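Local coordinates for protein periplasmic beta-glucosidase (Pseudomonas aeruginosa, PDB 6R5T) that probably hydrolyses terminal, non-reducing beta-D-glucosyl residues with release of beta-D-glucose in the periplasm, at residues Ala48-Val53 with Asn286-Leu291; Pro56-Met61 with Leu74-Asp79; Leu631-Thr636 with Ala709-Phe714; Asp697-Phe700 with Arg706-Ala709; Ala359-Val364 with Phe676-Leu681. The protein carries 1 engineered substitution. All coordinates share one frame; numbering follows the deposited sequence.

Contact 1. Residues Ala48-Val53 with Asn286-Leu291; sequences AIFNTV and NMNDDL. With GAL (beta-D-galactopyranose), chain C.
Phe50 and Met287 meet in a Met-aromatic and CH-pi contact. The thioether methyl CE lies over the centre of one ring face, 3.5 Å from the Phe50 centroid and 5° off the ring normal, with SD farther out over the same face. Met287 runs straight through chi1 (-173°) and chi2 before bending at chi3, which carries its methyl to the ring; a long, flexible, apolar side chain suits this reach. Asn288 adds a polar approach: OD1 comes obliquely to within 3.7 Å of Phe50 CZ, and this oxygen is satisfied by the backbone N of Ser27. The sugar supplies a third kind of contact. Asn51 ND2 donates to galactose O3 (2.9 Å), while galactose O2 stands 3.3 Å from Phe50 CE2, so aromatic and amide together line the glycan pocket. Beyond it, Asp289 OD1 takes Asn286 ND2 (2.8 Å) and Leu291 N (3.1 Å) from opposite faces of its carboxylate, the second bond closing an Asx turn at the start of helix 291-301. In the eight-stranded parallel barrel, strand 24-26 runs between strands 48-50 and 286-287, and the contact bridges it near their C-terminal ends.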
# COMPACT_ATOMS: atom_id res chain seq x y z
N ALA A 48 -1.40 -18.63 -34.01
CA ALA A 48 -2.25 -17.44 -34.02
C ALA A 48 -1.42 -16.19 -34.11
O ALA A 48 -0.21 -16.21 -33.86
CB ALA A 48 -3.09 -17.44 -32.76
N ILE A 49 -2.11 -15.13 -34.50
CA ILE A 49 -1.49 -13.83 -34.78
C ILE A 49 -2.19 -12.84 -33.86
O ILE A 49 -3.40 -12.95 -33.67
CB ILE A 49 -1.69 -13.48 -36.24
CG1 ILE A 49 -1.04 -14.51 -37.16
CG2 ILE A 49 -1.20 -12.07 -36.55
CD1 ILE A 49 0.42 -14.55 -37.08
N PHE A 50 -1.45 -11.85 -33.41
CA PHE A 50 -2.10 -10.64 -32.84
C PHE A 50 -1.53 -9.40 -33.53
O PHE A 50 -0.41 -9.45 -34.06
CB PHE A 50 -1.96 -10.59 -31.32
CG PHE A 50 -0.57 -10.43 -30.75
CD1 PHE A 50 0.31 -11.50 -30.72
CD2 PHE A 50 -0.14 -9.21 -30.26
CE1 PHE A 50 1.57 -11.40 -30.20
CE2 PHE A 50 1.16 -9.10 -29.77
CZ PHE A 50 2.00 -10.18 -29.72
N ASN A 51 -2.33 -8.33 -33.48
CA ASN A 51 -1.98 -6.97 -33.97
C ASN A 51 -2.00 -6.88 -35.50
O ASN A 51 -1.57 -5.83 -35.99
CB ASN A 51 -0.63 -6.52 -33.41
CG ASN A 51 -0.69 -6.04 -31.96
OD1 ASN A 51 -1.76 -5.92 -31.39
ND2 ASN A 51 0.47 -5.85 -31.36
N THR A 52 -2.57 -7.85 -36.22
CA THR A 52 -2.90 -7.69 -37.67
C THR A 52 -4.41 -7.52 -37.76
O THR A 52 -5.12 -8.40 -37.29
CB THR A 52 -2.39 -8.91 -38.48
OG1 THR A 52 -0.97 -8.86 -38.43
CG2 THR A 52 -2.92 -8.93 -39.88
N VAL A 53 -4.91 -6.39 -38.29
CA VAL A 53 -6.29 -5.97 -37.94
C VAL A 53 -7.14 -5.49 -39.12
O VAL A 53 -8.15 -4.82 -38.88
CB VAL A 53 -6.24 -4.85 -36.87
CG1 VAL A 53 -5.50 -5.36 -35.64
CG2 VAL A 53 -5.61 -3.60 -37.42
N ASN A 286 1.90 -19.39 -26.00
CA ASN A 286 3.11 -18.59 -25.71
C ASN A 286 3.14 -17.36 -26.60
O ASN A 286 3.32 -17.48 -27.83
CB ASN A 286 4.30 -19.53 -25.92
CG ASN A 286 5.68 -18.94 -25.83
OD1 ASN A 286 6.56 -19.43 -26.58
ND2 ASN A 286 5.89 -17.99 -24.93
N MET A 287 2.98 -16.19 -25.98
CA MET A 287 2.95 -14.90 -26.72
C MET A 287 4.36 -14.37 -26.93
O MET A 287 5.09 -14.04 -25.96
CB MET A 287 2.04 -13.89 -26.00
CG MET A 287 1.81 -12.62 -26.73
SD MET A 287 0.59 -11.64 -25.74
CE MET A 287 -0.40 -10.86 -27.01
N ASN A 288 4.71 -14.27 -28.20
CA ASN A 288 5.82 -13.54 -28.84
C ASN A 288 7.23 -14.09 -28.56
O ASN A 288 8.02 -13.97 -29.46
CB ASN A 288 5.68 -12.05 -28.60
CG ASN A 288 5.83 -11.30 -29.91
OD1 ASN A 288 5.23 -11.61 -30.96
ND2 ASN A 288 6.76 -10.36 -29.87
N ASP A 289 7.59 -14.63 -27.38
CA ASP A 289 9.03 -14.87 -27.09
C ASP A 289 9.56 -16.16 -27.73
O ASP A 289 10.79 -16.35 -27.75
CB ASP A 289 9.36 -14.75 -25.60
CG ASP A 289 8.62 -15.71 -24.72
OD1 ASP A 289 8.44 -16.85 -25.15
OD2 ASP A 289 8.31 -15.30 -23.56
N ASP A 290 8.67 -16.99 -28.28
CA ASP A 290 9.01 -18.25 -28.99
C ASP A 290 9.72 -19.27 -28.12
O ASP A 290 10.26 -20.22 -28.67
CB ASP A 290 9.82 -17.94 -30.25
CG ASP A 290 8.97 -17.33 -31.34
OD1 ASP A 290 7.73 -17.35 -31.24
OD2 ASP A 290 9.57 -16.81 -32.28
N LEU A 291 9.64 -19.16 -26.80
CA LEU A 291 10.32 -20.15 -25.95
C LEU A 291 9.70 -21.53 -26.15
O LEU A 291 10.45 -22.50 -26.12
CB LEU A 291 10.27 -19.72 -24.48
CG LEU A 291 11.52 -19.01 -24.00
CD1 LEU A 291 11.78 -17.76 -24.80
CD2 LEU A 291 11.43 -18.66 -22.52
C1 GAL C . 1.72 -5.95 -25.64
C2 GAL C . 0.81 -5.65 -26.85
C3 GAL C . 1.60 -4.75 -27.81
C4 GAL C . 2.01 -3.47 -27.05
C5 GAL C . 2.80 -3.88 -25.79
C6 GAL C . 3.12 -2.68 -24.92
O2 GAL C . 0.45 -6.87 -27.48
O3 GAL C . 0.72 -4.41 -28.91
O4 GAL C . 0.76 -2.83 -26.69
O5 GAL C . 2.02 -4.77 -24.92
O6 GAL C . 3.80 -3.13 -23.72

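Contact 2. Residues Pro56-Met61 with Leu74-Asp79; sequences PDIRAM and LFHAYD. With BGC (beta-D-glucopyranose), chain B.
Ile58 lays its CG2 methyl over one face of the His76 imidazole, 3.6 Å from the ring centroid and 12° off the normal. The beta branch does this because CG2 is anti to the backbone N, while CG1 (chi1 -66°) extends past His76 CD2. Met61 comes to the same ring from its edge: CB lies in the ring plane, 3.6 Å from His76 NE2, and the thioether then bends away. A further apolar touch joins Met61 CB and Leu74 CD1 (3.9 Å). A flat ring suits this place between a methyl over its face and a methylene at its edge, although the buried His76 NE2 has no hydrogen-bonding partner in the model. In the second shell, Ile49 touches both Met61 and His76, Asp120 OD2 receives the backbone N of His76, and Gln62 OE1 receives that of Leu74. Just past the strand, the Asp79 carboxylate spans two glucose hydroxyls: O2 donates to OD1 (2.5 Å) and O3 to OD2 (2.7 Å). A carboxylate suits this place because its two oxygens match neighbouring sugar hydroxyls. Strand 48-50, helix 55-65 and strand 75-78 form a beta-alpha-beta crossover of the TIM barrel, with apolar helix packing behind the strand and sugar recognition just past its C-terminal end.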
# COMPACT_ATOMS: atom_id res chain seq x y z
N PRO A 56 -7.74 -7.29 -45.65
CA PRO A 56 -6.72 -7.74 -46.59
C PRO A 56 -5.49 -8.37 -45.93
O PRO A 56 -4.91 -9.32 -46.45
CB PRO A 56 -6.34 -6.52 -47.44
CG PRO A 56 -7.20 -5.37 -46.93
CD PRO A 56 -8.17 -5.90 -45.89
N ASP A 57 -5.06 -7.82 -44.81
CA ASP A 57 -3.84 -8.30 -44.11
C ASP A 57 -4.11 -9.64 -43.43
O ASP A 57 -3.24 -10.54 -43.52
CB ASP A 57 -3.40 -7.31 -43.04
CG ASP A 57 -2.88 -6.00 -43.59
OD1 ASP A 57 -2.37 -6.03 -44.73
OD2 ASP A 57 -2.96 -5.00 -42.84
N ILE A 58 -5.29 -9.77 -42.84
CA ILE A 58 -5.69 -11.04 -42.20
C ILE A 58 -5.91 -12.12 -43.28
O ILE A 58 -5.47 -13.28 -43.09
CB ILE A 58 -6.91 -10.86 -41.29
CG1 ILE A 58 -6.54 -9.96 -40.09
CG2 ILE A 58 -7.42 -12.22 -40.84
CD1 ILE A 58 -7.73 -9.63 -39.19
N ARG A 59 -6.60 -11.76 -44.36
CA ARG A 59 -6.80 -12.75 -45.45
C ARG A 59 -5.43 -13.25 -45.92
O ARG A 59 -5.30 -14.48 -46.23
CB ARG A 59 -7.54 -12.08 -46.62
CG ARG A 59 -9.04 -11.98 -46.51
CD ARG A 59 -9.64 -11.64 -47.88
NE ARG A 59 -9.68 -12.89 -48.65
CZ ARG A 59 -10.67 -13.76 -48.67
NH1 ARG A 59 -11.82 -13.52 -48.06
NH2 ARG A 59 -10.53 -14.85 -49.38
N ALA A 60 -4.45 -12.37 -46.11
CA ALA A 60 -3.10 -12.72 -46.63
C ALA A 60 -2.43 -13.75 -45.71
O ALA A 60 -1.83 -14.74 -46.19
CB ALA A 60 -2.26 -11.48 -46.79
N MET A 61 -2.60 -13.60 -44.39
CA MET A 61 -2.06 -14.61 -43.46
C MET A 61 -2.82 -15.93 -43.58
O MET A 61 -2.17 -17.02 -43.60
CB MET A 61 -2.23 -14.15 -42.03
CG MET A 61 -1.68 -12.80 -41.83
SD MET A 61 0.02 -12.99 -41.66
CE MET A 61 0.22 -11.75 -40.38
N LEU A 74 -5.45 -20.14 -38.76
CA LEU A 74 -5.04 -19.23 -37.67
C LEU A 74 -6.30 -18.68 -37.03
O LEU A 74 -7.34 -18.60 -37.69
CB LEU A 74 -4.24 -18.07 -38.28
CG LEU A 74 -2.96 -18.49 -38.96
CD1 LEU A 74 -2.50 -17.39 -39.88
CD2 LEU A 74 -1.89 -18.84 -37.95
N PHE A 75 -6.14 -18.23 -35.78
CA PHE A 75 -7.02 -17.14 -35.30
C PHE A 75 -6.21 -15.85 -35.18
O PHE A 75 -4.97 -15.87 -35.04
CB PHE A 75 -7.80 -17.52 -34.04
CG PHE A 75 -7.02 -17.57 -32.76
CD1 PHE A 75 -6.64 -16.42 -32.10
CD2 PHE A 75 -6.74 -18.78 -32.15
CE1 PHE A 75 -5.98 -16.49 -30.88
CE2 PHE A 75 -6.06 -18.86 -30.95
CZ PHE A 75 -5.68 -17.71 -30.30
N HIS A 76 -6.93 -14.74 -35.21
CA HIS A 76 -6.34 -13.37 -35.18
C HIS A 76 -6.93 -12.61 -34.00
O HIS A 76 -8.17 -12.55 -33.89
CB HIS A 76 -6.60 -12.62 -36.50
CG HIS A 76 -5.73 -13.09 -37.60
ND1 HIS A 76 -6.04 -14.26 -38.30
CD2 HIS A 76 -4.56 -12.61 -38.11
CE1 HIS A 76 -5.05 -14.45 -39.17
NE2 HIS A 76 -4.16 -13.47 -39.10
N ALA A 77 -6.05 -12.07 -33.18
CA ALA A 77 -6.46 -11.35 -31.96
C ALA A 77 -5.99 -9.90 -31.99
O ALA A 77 -5.02 -9.55 -32.68
CB ALA A 77 -5.96 -12.10 -30.74
N TYR A 78 -6.65 -9.11 -31.14
CA TYR A 78 -6.28 -7.70 -30.92
C TYR A 78 -6.80 -7.24 -29.56
O TYR A 78 -7.58 -7.90 -28.94
CB TYR A 78 -6.85 -6.87 -32.05
CG TYR A 78 -6.33 -5.47 -32.23
CD1 TYR A 78 -4.99 -5.16 -32.14
CD2 TYR A 78 -7.22 -4.46 -32.55
CE1 TYR A 78 -4.52 -3.87 -32.36
CE2 TYR A 78 -6.77 -3.17 -32.79
CZ TYR A 78 -5.42 -2.89 -32.70
OH TYR A 78 -4.94 -1.63 -32.96
N ASP A 79 -6.29 -6.10 -29.13
CA ASP A 79 -6.62 -5.42 -27.85
C ASP A 79 -7.79 -4.47 -28.14
O ASP A 79 -7.61 -3.27 -28.23
CB ASP A 79 -5.37 -4.73 -27.31
CG ASP A 79 -4.38 -5.70 -26.68
OD1 ASP A 79 -4.79 -6.39 -25.71
OD2 ASP A 79 -3.19 -5.74 -27.09
C2 BGC B . -2.48 -6.86 -23.70
C3 BGC B . -1.22 -7.39 -24.41
C4 BGC B . -0.09 -6.38 -24.07
C5 BGC B . 0.08 -6.40 -22.54
C6 BGC B . 1.11 -5.42 -22.05
C1 BGC B . -2.20 -6.75 -22.19
O1 BGC B . -3.35 -6.15 -21.67
O2 BGC B . -3.64 -7.68 -23.87
O3 BGC B . -1.45 -7.38 -25.83
O4 BGC B . 1.11 -6.85 -24.71
O5 BGC B . -1.09 -5.89 -21.96
O6 BGC B . 1.24 -5.52 -20.63

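Contact 3. Residues Leu631-Thr636 with Ala709-Phe714; sequences LARGAT and AEPGEF
Arg633 reaches Ala709 by turning at chi2 (-93°) and then running straight through chi3, which carries the guanidinium from an exposed turn to the backbone at Ala709. There NH1 and NH2 both donate to the single carbonyl oxygen of Ala709, each at 2.9 Å, an end-on, two-pronged grip on one atom. The oxygen lies at the guanidinium edge, near its plane, but both donors come from one face of the carbonyl, tilted by about 30° from its plane. Pro711 CD packs beside the same edge, 3.4 Å from Arg633 NH2. Residues 709-714 lie in the fibronectin type III-like domain, and strand 630-631, from which the turn leaves, joins its sheet; Arg633 lies along Leu732 of strand 725-732, the strand between 630-631 and 712-719. A second task falls to NH1, a salt bridge with Glu695 OE2, so the positive charge is met by a carboxylate as well as by a carbonyl. Arg633 occupies the second position of a type II turn from Ala632 to Ala635. Gly634 follows it with a positive phi, a conformation easy for a residue without CB. Glu710 sets off away from the arginine, and its OE2 bonds Ser665 OG.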
# COMPACT_ATOMS: atom_id res chain seq x y z
N LEU A 631 -35.09 -13.84 7.91
CA LEU A 631 -34.89 -14.54 6.63
C LEU A 631 -34.53 -15.99 6.92
O LEU A 631 -33.51 -16.28 7.55
CB LEU A 631 -33.80 -13.85 5.81
CG LEU A 631 -33.55 -14.44 4.43
CD1 LEU A 631 -34.79 -14.33 3.57
CD2 LEU A 631 -32.35 -13.78 3.73
N ALA A 632 -35.38 -16.90 6.48
CA ALA A 632 -35.05 -18.33 6.52
C ALA A 632 -34.05 -18.68 5.42
O ALA A 632 -34.07 -18.11 4.30
CB ALA A 632 -36.33 -19.13 6.42
N ARG A 633 -33.21 -19.68 5.68
CA ARG A 633 -32.35 -20.28 4.63
C ARG A 633 -33.23 -20.82 3.50
O ARG A 633 -34.25 -21.44 3.80
CB ARG A 633 -31.53 -21.44 5.18
CG ARG A 633 -30.74 -21.14 6.44
CD ARG A 633 -29.35 -20.70 6.10
NE ARG A 633 -28.60 -20.38 7.32
CZ ARG A 633 -27.34 -19.98 7.34
NH1 ARG A 633 -26.66 -19.88 6.21
NH2 ARG A 633 -26.76 -19.67 8.50
N GLY A 634 -32.82 -20.59 2.26
CA GLY A 634 -33.56 -20.95 1.05
C GLY A 634 -34.52 -19.86 0.60
O GLY A 634 -34.92 -19.92 -0.56
N ALA A 635 -34.82 -18.84 1.42
CA ALA A 635 -35.79 -17.80 1.07
C ALA A 635 -35.06 -16.56 0.54
O ALA A 635 -33.84 -16.45 0.71
CB ALA A 635 -36.65 -17.46 2.25
N THR A 636 -35.83 -15.69 -0.08
CA THR A 636 -35.43 -14.36 -0.59
C THR A 636 -36.16 -13.32 0.24
O THR A 636 -37.30 -13.54 0.71
CB THR A 636 -35.74 -14.24 -2.08
OG1 THR A 636 -34.79 -15.11 -2.71
CG2 THR A 636 -35.53 -12.87 -2.68
N ALA A 709 -22.52 -18.29 5.17
CA ALA A 709 -23.36 -17.18 5.67
C ALA A 709 -23.74 -17.52 7.10
O ALA A 709 -24.34 -18.60 7.30
CB ALA A 709 -24.56 -16.94 4.81
N GLU A 710 -23.37 -16.70 8.06
CA GLU A 710 -23.60 -17.00 9.48
C GLU A 710 -24.92 -16.39 9.93
O GLU A 710 -25.26 -15.25 9.58
CB GLU A 710 -22.44 -16.49 10.33
CG GLU A 710 -21.13 -17.10 9.89
CD GLU A 710 -19.90 -16.48 10.51
OE1 GLU A 710 -19.91 -15.27 10.77
OE2 GLU A 710 -18.95 -17.24 10.76
N PRO A 711 -25.71 -17.12 10.76
CA PRO A 711 -26.92 -16.54 11.29
C PRO A 711 -26.60 -15.29 12.10
O PRO A 711 -25.51 -15.17 12.68
CB PRO A 711 -27.52 -17.64 12.18
CG PRO A 711 -26.31 -18.53 12.54
CD PRO A 711 -25.35 -18.42 11.38
N GLY A 712 -27.55 -14.37 12.16
CA GLY A 712 -27.39 -13.09 12.83
C GLY A 712 -27.87 -11.92 12.00
O GLY A 712 -28.52 -12.09 10.95
N GLU A 713 -27.52 -10.73 12.49
CA GLU A 713 -27.99 -9.48 11.91
C GLU A 713 -27.30 -9.23 10.56
O GLU A 713 -26.08 -9.45 10.43
CB GLU A 713 -27.67 -8.31 12.84
CG GLU A 713 -28.26 -7.00 12.34
CD GLU A 713 -27.93 -5.81 13.23
OE1 GLU A 713 -27.11 -5.99 14.17
OE2 GLU A 713 -28.50 -4.72 13.00
N PHE A 714 -28.06 -8.70 9.62
CA PHE A 714 -27.51 -8.00 8.43
C PHE A 714 -28.15 -6.64 8.36
O PHE A 714 -29.35 -6.50 8.64
CB PHE A 714 -27.78 -8.80 7.16
CG PHE A 714 -26.98 -10.06 7.10
CD1 PHE A 714 -27.46 -11.21 7.69
CD2 PHE A 714 -25.74 -10.09 6.51
CE1 PHE A 714 -26.71 -12.36 7.66
CE2 PHE A 714 -24.96 -11.24 6.52
CZ PHE A 714 -25.46 -12.39 7.09

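Contact 4. Residues Asp697-Phe700 with Arg706-Ala709; sequences DLKF and RHTA
Phe700 and Thr708 lie side by side, pointing the same way from a hydrogen-bonded antiparallel pair. Phe700 places CG between its backbone N and carbonyl carbon (chi1 68°), and Thr708 puts its CG2 in the equivalent position, with OG1 taking the place anti to N. The methyl therefore stands over one face of the phenyl ring, 4.2 Å from its centroid and displaced toward the rim. Their backbones exchange two bonds, Phe700 N to Thr708 O and Thr708 N to Phe700 O, both 2.9 Å. This is a short beta hairpin in the fibronectin type III-like domain, whose strands are 700-701 and 707-708. His707 swings its imidazole across Lys699 with CG anti to the backbone N (chi1 -159°). Lys699 CB sits over the ring face, 3.9 Å from the centroid, while Tyr701 also stacks with His707. In the imidazole plane, His707 NE2 meets a water at 2.9 Å that donates to Lys699 O. Lysine suits this partly exposed place: its extended methylenes pack, with CG 3.7 Å from Ala709 CB, while its ammonium has a weak, long ion pair with Glu695. Leu698 is buried, its CB 4.1 Å from Ala709 CB and its side chain against Leu659 and Phe730.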
# COMPACT_ATOMS: atom_id res chain seq x y z
N ASP A 697 -26.07 -13.50 -1.33
CA ASP A 697 -25.60 -12.10 -1.10
C ASP A 697 -24.89 -11.99 0.25
O ASP A 697 -24.22 -10.97 0.51
CB ASP A 697 -26.79 -11.16 -1.13
CG ASP A 697 -27.37 -11.15 -2.52
OD1 ASP A 697 -26.59 -10.86 -3.48
OD2 ASP A 697 -28.55 -11.50 -2.64
N LEU A 698 -25.07 -12.94 1.14
CA LEU A 698 -24.65 -12.80 2.55
C LEU A 698 -23.39 -13.61 2.86
O LEU A 698 -22.83 -13.47 3.94
CB LEU A 698 -25.79 -13.27 3.45
CG LEU A 698 -27.19 -12.75 3.12
CD1 LEU A 698 -28.21 -13.35 4.10
CD2 LEU A 698 -27.26 -11.24 3.12
N LYS A 699 -22.91 -14.45 1.94
CA LYS A 699 -21.80 -15.36 2.26
C LYS A 699 -20.44 -14.67 2.06
O LYS A 699 -20.32 -13.71 1.32
CB LYS A 699 -21.85 -16.55 1.29
CG LYS A 699 -23.09 -17.40 1.41
CD LYS A 699 -22.90 -18.83 0.99
CE LYS A 699 -24.06 -19.68 1.47
NZ LYS A 699 -23.91 -21.11 1.11
N PHE A 700 -19.47 -15.19 2.74
CA PHE A 700 -18.08 -14.74 2.67
C PHE A 700 -17.18 -15.94 2.92
O PHE A 700 -17.57 -16.97 3.55
CB PHE A 700 -17.82 -13.63 3.69
CG PHE A 700 -17.86 -14.08 5.11
CD1 PHE A 700 -19.07 -14.28 5.78
CD2 PHE A 700 -16.69 -14.30 5.82
CE1 PHE A 700 -19.11 -14.72 7.09
CE2 PHE A 700 -16.72 -14.71 7.13
CZ PHE A 700 -17.93 -14.94 7.77
N ARG A 706 -13.78 -21.46 3.97
CA ARG A 706 -15.17 -21.94 3.90
C ARG A 706 -16.04 -20.78 3.46
O ARG A 706 -15.91 -19.67 4.03
CB ARG A 706 -15.61 -22.44 5.27
CG ARG A 706 -14.76 -23.61 5.73
CD ARG A 706 -15.44 -24.44 6.78
NE ARG A 706 -14.46 -24.87 7.77
CZ ARG A 706 -14.08 -24.16 8.84
NH1 ARG A 706 -13.18 -24.66 9.67
NH2 ARG A 706 -14.60 -22.97 9.07
N HIS A 707 -16.92 -21.02 2.51
CA HIS A 707 -17.86 -20.01 1.97
C HIS A 707 -19.19 -20.07 2.71
O HIS A 707 -20.02 -20.91 2.30
CB HIS A 707 -18.04 -20.20 0.49
CG HIS A 707 -18.53 -18.99 -0.22
ND1 HIS A 707 -19.54 -19.06 -1.15
CD2 HIS A 707 -18.19 -17.68 -0.12
CE1 HIS A 707 -19.77 -17.86 -1.65
NE2 HIS A 707 -18.94 -16.99 -1.04
N THR A 708 -19.35 -19.21 3.73
CA THR A 708 -20.32 -19.36 4.84
C THR A 708 -21.23 -18.12 4.89
O THR A 708 -20.72 -17.02 4.65
CB THR A 708 -19.57 -19.64 6.15
OG1 THR A 708 -20.46 -19.67 7.26
CG2 THR A 708 -18.49 -18.63 6.49
N ALA A 709 -22.52 -18.29 5.17
CA ALA A 709 -23.36 -17.18 5.67
C ALA A 709 -23.74 -17.52 7.10
O ALA A 709 -24.34 -18.60 7.30
CB ALA A 709 -24.56 -16.94 4.81
O HOH W 1 -19.02 -14.14 -1.49

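Contact 5. Residues Ala359-Val364 with Phe676-Leu681; sequences AREGLV and FRKVML
Lys678 and Glu361 form a salt bridge between domains: Lys678 stands on strand 672-681 of the fibronectin type III-like sandwich, and Glu361 near the C-terminal end of helix 352-362. The two backbones are far apart: Glu361 CA and Lys678 CA, the nearest pair, are 10.8 Å from each other, so side-chain length must span the gap. Lysine does most of the reaching. With CG anti to the backbone N (chi1 -177°) and every later torsion extended, it drives its ammonium straight out from the strand. Glutamate instead folds at chi2 (-62°) and offers its carboxylate obliquely to the lysine axis. Lys678 NZ donates to Glu361 OE1 at 2.7 Å, arriving on the anti side and 33° out of the carboxylate plane. Each charge has further company: NZ also bonds Ser97 O, and Ser560 OG makes a weak bond to OE1. The ammonium probably stabilises the charged form of the carboxylate. Along the strand, Phe676 meets Trp98 edge-to-face and touches helix 146-161 of the barrel domain, whereas Val679, buried and branched, packs on Ile689 of strand 686-694. Arg677 curls back over its own strand, NH1 lying 3.0 Å from Phe676 O and above that carbonyl's plane.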
# COMPACT_ATOMS: atom_id res chain seq x y z
N ALA A 359 -21.26 7.47 -24.52
CA ALA A 359 -20.35 8.43 -23.85
C ALA A 359 -21.14 9.41 -22.98
O ALA A 359 -20.67 9.74 -21.88
CB ALA A 359 -19.49 9.16 -24.84
N ARG A 360 -22.38 9.71 -23.34
CA ARG A 360 -23.17 10.61 -22.46
C ARG A 360 -23.37 9.99 -21.07
O ARG A 360 -23.47 10.76 -20.11
CB ARG A 360 -24.58 10.84 -23.05
CG ARG A 360 -24.67 11.74 -24.26
CD ARG A 360 -26.11 11.58 -24.82
NE ARG A 360 -26.22 12.33 -26.06
CZ ARG A 360 -27.06 12.09 -27.06
NH1 ARG A 360 -27.96 11.13 -26.98
NH2 ARG A 360 -27.03 12.87 -28.12
N GLU A 361 -23.52 8.67 -20.99
CA GLU A 361 -23.95 7.98 -19.78
C GLU A 361 -22.84 7.91 -18.72
O GLU A 361 -23.19 7.72 -17.57
CB GLU A 361 -24.43 6.57 -20.10
CG GLU A 361 -25.66 6.53 -21.01
CD GLU A 361 -26.91 7.18 -20.41
OE1 GLU A 361 -27.00 7.26 -19.15
OE2 GLU A 361 -27.76 7.67 -21.19
N GLY A 362 -21.60 8.06 -19.13
CA GLY A 362 -20.43 7.90 -18.26
C GLY A 362 -20.00 9.21 -17.61
O GLY A 362 -19.16 9.19 -16.67
N LEU A 363 -20.50 10.34 -18.11
CA LEU A 363 -20.00 11.65 -17.62
C LEU A 363 -20.53 11.91 -16.22
O LEU A 363 -21.73 11.62 -15.94
CB LEU A 363 -20.45 12.76 -18.57
CG LEU A 363 -20.04 12.54 -20.02
CD1 LEU A 363 -20.56 13.70 -20.85
CD2 LEU A 363 -18.56 12.36 -20.22
N VAL A 364 -19.65 12.36 -15.32
CA VAL A 364 -20.01 12.49 -13.89
C VAL A 364 -19.96 13.95 -13.51
O VAL A 364 -18.87 14.60 -13.58
CB VAL A 364 -19.12 11.63 -12.95
CG1 VAL A 364 -19.59 11.77 -11.52
CG2 VAL A 364 -19.10 10.17 -13.34
N PHE A 676 -28.09 -2.62 -7.52
CA PHE A 676 -28.28 -1.23 -7.95
C PHE A 676 -29.35 -1.18 -9.04
O PHE A 676 -29.66 -2.22 -9.65
CB PHE A 676 -26.98 -0.60 -8.45
CG PHE A 676 -26.33 -1.29 -9.61
CD1 PHE A 676 -26.68 -0.95 -10.90
CD2 PHE A 676 -25.40 -2.29 -9.38
CE1 PHE A 676 -26.03 -1.56 -11.96
CE2 PHE A 676 -24.79 -2.95 -10.45
CZ PHE A 676 -25.13 -2.57 -11.73
N ARG A 677 -29.91 0.00 -9.20
CA ARG A 677 -30.94 0.23 -10.24
C ARG A 677 -30.69 1.61 -10.80
O ARG A 677 -30.81 2.59 -10.04
CB ARG A 677 -32.37 0.13 -9.70
CG ARG A 677 -33.41 -0.37 -10.71
CD ARG A 677 -33.31 -1.90 -10.92
NE ARG A 677 -33.93 -2.77 -9.90
CZ ARG A 677 -33.32 -3.73 -9.21
NH1 ARG A 677 -32.02 -4.01 -9.34
NH2 ARG A 677 -34.04 -4.42 -8.34
N LYS A 678 -30.42 1.69 -12.09
CA LYS A 678 -30.37 3.01 -12.73
C LYS A 678 -31.77 3.30 -13.25
O LYS A 678 -32.32 2.46 -13.98
CB LYS A 678 -29.38 3.02 -13.85
CG LYS A 678 -29.26 4.39 -14.48
CD LYS A 678 -28.13 4.42 -15.41
CE LYS A 678 -27.66 5.79 -15.81
NZ LYS A 678 -26.92 5.53 -17.08
N VAL A 679 -32.27 4.49 -12.95
CA VAL A 679 -33.66 4.86 -13.23
C VAL A 679 -33.68 6.24 -13.84
O VAL A 679 -33.18 7.18 -13.19
CB VAL A 679 -34.50 4.78 -11.95
CG1 VAL A 679 -35.94 5.08 -12.26
CG2 VAL A 679 -34.33 3.44 -11.24
N MET A 680 -34.32 6.34 -15.00
CA MET A 680 -34.58 7.63 -15.68
C MET A 680 -35.97 8.12 -15.31
O MET A 680 -36.95 7.36 -15.47
CB MET A 680 -34.49 7.43 -17.19
CG MET A 680 -35.01 8.59 -18.00
SD MET A 680 -34.11 10.12 -17.75
CE MET A 680 -32.67 9.70 -18.73
N LEU A 681 -36.09 9.33 -14.78
CA LEU A 681 -37.41 9.84 -14.32
C LEU A 681 -37.67 11.22 -14.88
O LEU A 681 -36.79 12.10 -14.88
CB LEU A 681 -37.45 9.90 -12.80
CG LEU A 681 -37.38 8.56 -12.08
CD1 LEU A 681 -37.27 8.86 -10.61
CD2 LEU A 681 -38.56 7.67 -12.35

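How the contacts relate
Contacts 1 and 2 are buried in the same parallel barrel and share neighbouring strands: Ile49 bonds through its backbone to Phe75 and Ala77, so the two contacts join directly through adjacent strands, mostly apolar across the segments and polar where each meets a sugar. Contacts 3 and 4, their centres about 41 to 52 Å from those of contacts 1 and 2, are partly buried in the fibronectin type III-like domain. They share Ala709 and touch through Phe714 and Leu698, yet one relies on a guanidinium gripping a carbonyl and the other on hairpin bonds with CH-pi packing. Contact 5 is a surface contact, purely ionic, and joins separate domains; it reaches the same sheet as contact 3 without touching it.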